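Local coordinates for Slr0280 protein (Synechocystis sp., PDB 5H3K) that is of unknown function but carries a phosphodiester glycosidase (NAGPA-like) family region, consistent with a role in cleaving sugar phosphodiesters, at residues Pro421-Tyr433 with Thr441-Gln453. Numbering follows the deposited sequence.
Sequences PSYIPLSDNEQVY and TAQYPLPKAGQQQ
Gln431 and Gln443 meet across the antiparallel beta hairpin of strands 430-436 and 439-446, whose backbones pair Glu430 with Leu446 and Val432 with Tyr444. Gln443 is stretched out, with CG opposite the backbone N (chi1 168°), and its NE2 gives a bond of 2.7 Å to Gln431 OE1. That acceptor lies in the plane of the Gln443 amide, although the two amides are turned 71° against each other. Gln431 bends back at chi2 (-67°) to offer OE1, while its NE2 comes over Pro445, 3.3 Å from CB. An alanine at Gln431 is likely to leave Gln443 NE2 without this acceptor and its amide freer to turn beside Tyr433. The Tyr433 ring runs alongside Gln443, whose CG makes an off-centre CH-pi contact with it.

On the hairpin face that carries Glu430, Val432, Tyr444 and Leu446, the apolar contacts come from Val432 and Leu446: Val432 CG1 packs 3.9 Å from Leu446 CG, and Leu446 CD1 meets the edge of the Tyr423 ring at CE2. Tyr423 OH donates to the syn lone pair of Glu430 OE2, and Ser427 OG donates to the anti lone pair of OE1; Arg466 forms a salt bridge with the same carboxylate, probably stabilising its charge. Where the strands give way to loops, Asn429 N bonds Pro447 O, and Asp428 OD2 receives Ala449 N at 2.7 Å, nearly end-on to its C-O bond.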
loop_
_atom_site.group_PDB
_atom_site.type_symbol
_atom_site.label_atom_id
_atom_site.label_comp_id
_atom_site.label_asym_id
_atom_site.label_seq_id
_atom_site.Cartn_x
_atom_site.Cartn_y
_atom_site.Cartn_z
ATOM N N PRO A 421 12.164 21.856 -2.147
ATOM C CA PRO A 421 12.647 23.237 -2.262
ATOM C C PRO A 421 13.972 23.475 -1.542
ATOM O O PRO A 421 14.670 24.427 -1.891
ATOM C CB PRO A 421 11.532 24.051 -1.584
ATOM C CG PRO A 421 10.304 23.203 -1.737
ATOM C CD PRO A 421 10.820 21.793 -1.544
ATOM N N SER A 422 14.327 22.637 -0.574
ATOM C CA SER A 422 15.561 22.873 0.179
ATOM C C SER A 422 16.335 21.609 0.537
ATOM O O SER A 422 15.813 20.495 0.450
ATOM C CB SER A 422 15.270 23.686 1.450
ATOM O OG SER A 422 14.845 22.844 2.507
ATOM N N TYR A 423 17.589 21.795 0.931
ATOM C CA TYR A 423 18.413 20.708 1.435
ATOM C C TYR A 423 18.976 21.060 2.809
ATOM O O TYR A 423 19.450 22.176 3.028
ATOM C CB TYR A 423 19.551 20.392 0.457
ATOM C CG TYR A 423 20.564 19.430 1.030
ATOM C CD1 TYR A 423 20.270 18.078 1.169
ATOM C CD2 TYR A 423 21.818 19.869 1.440
ATOM C CE1 TYR A 423 21.193 17.193 1.708
ATOM C CE2 TYR A 423 22.749 18.991 1.973
ATOM C CZ TYR A 423 22.436 17.653 2.103
ATOM O OH TYR A 423 23.361 16.779 2.641
ATOM N N ILE A 424 18.896 20.116 3.742
ATOM C CA ILE A 424 19.507 20.266 5.059
ATOM C C ILE A 424 20.603 19.223 5.166
ATOM O O ILE A 424 20.351 18.047 4.889
ATOM C CB ILE A 424 18.472 20.016 6.179
ATOM C CG1 ILE A 424 17.333 21.026 6.092
ATOM C CG2 ILE A 424 19.138 20.058 7.544
ATOM C CD1 ILE A 424 16.185 20.739 7.041
ATOM N N PRO A 425 21.827 19.634 5.564
ATOM C CA PRO A 425 22.945 18.679 5.518
ATOM C C PRO A 425 22.688 17.440 6.369
ATOM O O PRO A 425 22.147 17.555 7.468
ATOM C CB PRO A 425 24.147 19.483 6.050
ATOM C CG PRO A 425 23.579 20.729 6.647
ATOM C CD PRO A 425 22.260 20.981 5.984
ATOM N N LEU A 426 23.058 16.274 5.848
ATOM C CA LEU A 426 22.789 15.013 6.528
ATOM C C LEU A 426 24.028 14.491 7.232
ATOM O O LEU A 426 23.960 13.517 7.977
ATOM C CB LEU A 426 22.278 13.971 5.534
ATOM C CG LEU A 426 20.931 14.212 4.859
ATOM C CD1 LEU A 426 20.694 13.181 3.758
ATOM C CD2 LEU A 426 19.810 14.161 5.888
ATOM N N SER A 427 25.168 15.125 6.979
ATOM C CA SER A 427 26.418 14.769 7.652
ATOM C C SER A 427 27.205 16.043 7.956
ATOM O O SER A 427 26.896 17.106 7.410
ATOM C CB SER A 427 27.263 13.815 6.803
ATOM O OG SER A 427 27.791 14.455 5.646
ATOM N N ASP A 428 28.200 15.947 8.835
ATOM C CA ASP A 428 29.035 17.105 9.150
ATOM C C ASP A 428 30.071 17.357 8.061
ATOM O O ASP A 428 30.453 16.438 7.332
ATOM C CB ASP A 428 29.771 16.914 10.478
ATOM C CG ASP A 428 28.843 16.835 11.660
ATOM O OD1 ASP A 428 29.298 16.351 12.722
ATOM O OD2 ASP A 428 27.672 17.255 11.532
ATOM N N ASN A 429 30.518 18.608 7.966
ATOM C CA ASN A 429 31.621 18.992 7.095
ATOM C C ASN A 429 31.363 18.697 5.616
ATOM O O ASN A 429 32.227 18.172 4.915
ATOM C CB ASN A 429 32.927 18.342 7.572
ATOM C CG ASN A 429 33.230 18.651 9.030
ATOM O OD1 ASN A 429 33.021 19.772 9.492
ATOM N ND2 ASN A 429 33.703 17.649 9.765
ATOM N N GLU A 430 30.161 19.024 5.157
ATOM C CA GLU A 430 29.835 18.893 3.738
ATOM C C GLU A 430 30.250 20.159 3.001
ATOM O O GLU A 430 30.318 21.236 3.603
ATOM C CB GLU A 430 28.329 18.648 3.549
ATOM C CG GLU A 430 27.853 17.356 4.183
ATOM C CD GLU A 430 26.419 17.005 3.833
ATOM O OE1 GLU A 430 26.040 15.839 4.075
ATOM O OE2 GLU A 430 25.674 17.874 3.323
ATOM N N GLN A 431 30.538 20.028 1.707
ATOM C CA GLN A 431 30.700 21.190 0.836
ATOM C C GLN A 431 29.543 21.199 -0.154
ATOM O O GLN A 431 29.210 20.153 -0.720
ATOM C CB GLN A 431 32.018 21.109 0.068
ATOM C CG GLN A 431 33.234 21.583 0.850
ATOM C CD GLN A 431 33.200 23.080 1.131
ATOM O OE1 GLN A 431 33.097 23.899 0.215
ATOM N NE2 GLN A 431 33.282 23.439 2.401
ATOM N N VAL A 432 28.930 22.360 -0.369
ATOM C CA VAL A 432 27.865 22.451 -1.367
ATOM C C VAL A 432 28.254 23.368 -2.520
ATOM O O VAL A 432 28.834 24.441 -2.307
ATOM C CB VAL A 432 26.503 22.887 -0.756
ATOM C CG1 VAL A 432 26.615 24.237 -0.064
ATOM C CG2 VAL A 432 25.394 22.920 -1.839
ATOM N N TYR A 433 27.935 22.933 -3.741
ATOM C CA TYR A 433 28.089 23.763 -4.928
ATOM C C TYR A 433 26.709 23.995 -5.504
ATOM O O TYR A 433 25.987 23.033 -5.813
ATOM C CB TYR A 433 28.984 23.068 -5.958
ATOM C CG TYR A 433 30.356 22.733 -5.414
ATOM C CD1 TYR A 433 31.451 23.549 -5.677
ATOM C CD2 TYR A 433 30.558 21.607 -4.620
ATOM C CE1 TYR A 433 32.714 23.242 -5.169
ATOM C CE2 TYR A 433 31.813 21.295 -4.105
ATOM C CZ TYR A 433 32.884 22.115 -4.384
ATOM O OH TYR A 433 34.122 21.790 -3.878
ATOM N N THR A 441 27.221 28.685 -9.346
ATOM C CA THR A 441 26.995 30.065 -8.949
ATOM C C THR A 441 27.518 30.369 -7.542
ATOM O O THR A 441 27.741 31.531 -7.200
ATOM C CB THR A 441 25.514 30.420 -9.047
ATOM O OG1 THR A 441 25.349 31.819 -8.793
ATOM C CG2 THR A 441 24.736 29.633 -8.031
ATOM N N ALA A 442 27.719 29.333 -6.730
ATOM C CA ALA A 442 28.207 29.517 -5.364
ATOM C C ALA A 442 28.793 28.231 -4.794
ATOM O O ALA A 442 28.490 27.142 -5.280
ATOM C CB ALA A 442 27.082 30.048 -4.466
ATOM N N GLN A 443 29.655 28.366 -3.789
ATOM C CA GLN A 443 30.157 27.231 -3.012
ATOM C C GLN A 443 30.142 27.638 -1.544
ATOM O O GLN A 443 30.548 28.757 -1.213
ATOM C CB GLN A 443 31.581 26.841 -3.429
ATOM C CG GLN A 443 32.273 25.860 -2.468
ATOM C CD GLN A 443 33.703 25.518 -2.877
ATOM O OE1 GLN A 443 34.222 26.043 -3.863
ATOM N NE2 GLN A 443 34.348 24.633 -2.112
ATOM N N TYR A 444 29.654 26.750 -0.676
ATOM C CA TYR A 444 29.619 27.009 0.766
ATOM C C TYR A 444 29.953 25.753 1.551
ATOM O O TYR A 444 29.644 24.642 1.115
ATOM C CB TYR A 444 28.227 27.441 1.228
ATOM C CG TYR A 444 27.606 28.587 0.492
ATOM C CD1 TYR A 444 28.044 29.890 0.693
ATOM C CD2 TYR A 444 26.543 28.379 -0.370
ATOM C CE1 TYR A 444 27.455 30.952 0.025
ATOM C CE2 TYR A 444 25.945 29.432 -1.041
ATOM C CZ TYR A 444 26.405 30.717 -0.842
ATOM O OH TYR A 444 25.801 31.759 -1.515
ATOM N N PRO A 445 30.556 25.926 2.741
ATOM C CA PRO A 445 30.685 24.797 3.661
ATOM C C PRO A 445 29.369 24.609 4.403
ATOM O O PRO A 445 28.672 25.591 4.669
ATOM C CB PRO A 445 31.771 25.269 4.629
ATOM C CG PRO A 445 31.571 26.770 4.679
ATOM C CD PRO A 445 31.168 27.159 3.278
ATOM N N LEU A 446 29.011 23.361 4.688
ATOM C CA LEU A 446 27.875 23.060 5.552
ATOM C C LEU A 446 28.445 22.227 6.687
ATOM O O LEU A 446 28.515 20.997 6.582
ATOM C CB LEU A 446 26.804 22.268 4.798
ATOM C CG LEU A 446 26.177 22.935 3.583
ATOM C CD1 LEU A 446 25.255 21.947 2.847
ATOM C CD2 LEU A 446 25.418 24.179 4.001
ATOM N N PRO A 447 28.875 22.892 7.772
ATOM C CA PRO A 447 29.714 22.209 8.759
ATOM C C PRO A 447 28.943 21.223 9.628
ATOM O O PRO A 447 29.521 20.234 10.063
ATOM C CB PRO A 447 30.226 23.361 9.625
ATOM C CG PRO A 447 29.126 24.369 9.572
ATOM C CD PRO A 447 28.559 24.275 8.179
ATOM N N LYS A 448 27.665 21.480 9.880
ATOM C CA LYS A 448 26.992 20.730 10.927
ATOM C C LYS A 448 25.640 20.143 10.609
ATOM O O LYS A 448 24.726 20.854 10.218
ATOM C CB LYS A 448 26.867 21.587 12.188
ATOM C CG LYS A 448 28.096 21.539 13.060
ATOM C CD LYS A 448 28.350 22.865 13.750
ATOM C CE LYS A 448 29.556 22.747 14.664
ATOM N NZ LYS A 448 30.681 22.026 13.994
ATOM N N ALA A 449 25.573 18.825 10.751
ATOM C CA ALA A 449 24.385 18.104 11.220
ATOM C C ALA A 449 23.287 17.659 10.237
ATOM O O ALA A 449 23.349 16.499 9.826
ATOM C CB ALA A 449 23.827 18.708 12.542
ATOM N N GLY A 450 22.297 18.480 9.838
ATOM C CA GLY A 450 22.116 19.891 10.139
ATOM C C GLY A 450 20.830 20.144 10.884
ATOM O O GLY A 450 20.104 19.182 11.115
ATOM N N GLN A 451 20.519 21.385 11.281
ATOM C CA GLN A 451 21.345 22.615 11.180
ATOM C C GLN A 451 21.583 23.240 9.788
ATOM O O GLN A 451 22.340 22.722 8.969
ATOM C CB GLN A 451 22.631 22.555 12.036
ATOM C CG GLN A 451 22.403 22.240 13.530
ATOM C CD GLN A 451 21.727 23.377 14.308
ATOM O OE1 GLN A 451 20.696 23.915 13.893
ATOM N NE2 GLN A 451 22.313 23.741 15.448
ATOM N N GLN A 452 20.918 24.374 9.572
ATOM C CA GLN A 452 20.881 25.145 8.310
ATOM C C GLN A 452 20.221 24.477 7.083
ATOM O O GLN A 452 19.897 23.285 7.091
ATOM C CB GLN A 452 22.223 25.831 7.981
ATOM C CG GLN A 452 23.251 24.997 7.251
ATOM C CD GLN A 452 24.637 25.615 7.329
ATOM O OE1 GLN A 452 25.644 24.909 7.359
ATOM N NE2 GLN A 452 24.692 26.941 7.370
ATOM N N GLN A 453 20.006 25.267 6.036
ATOM C CA GLN A 453 19.069 24.880 4.989
ATOM C C GLN A 453 19.337 25.570 3.644
ATOM O O GLN A 453 18.965 26.726 3.452
ATOM C CB GLN A 453 17.663 25.209 5.485
ATOM C CG GLN A 453 16.520 24.697 4.648
ATOM C CD GLN A 453 15.204 24.748 5.412
ATOM O OE1 GLN A 453 15.156 24.445 6.607
ATOM N NE2 GLN A 453 14.134 25.141 4.728
#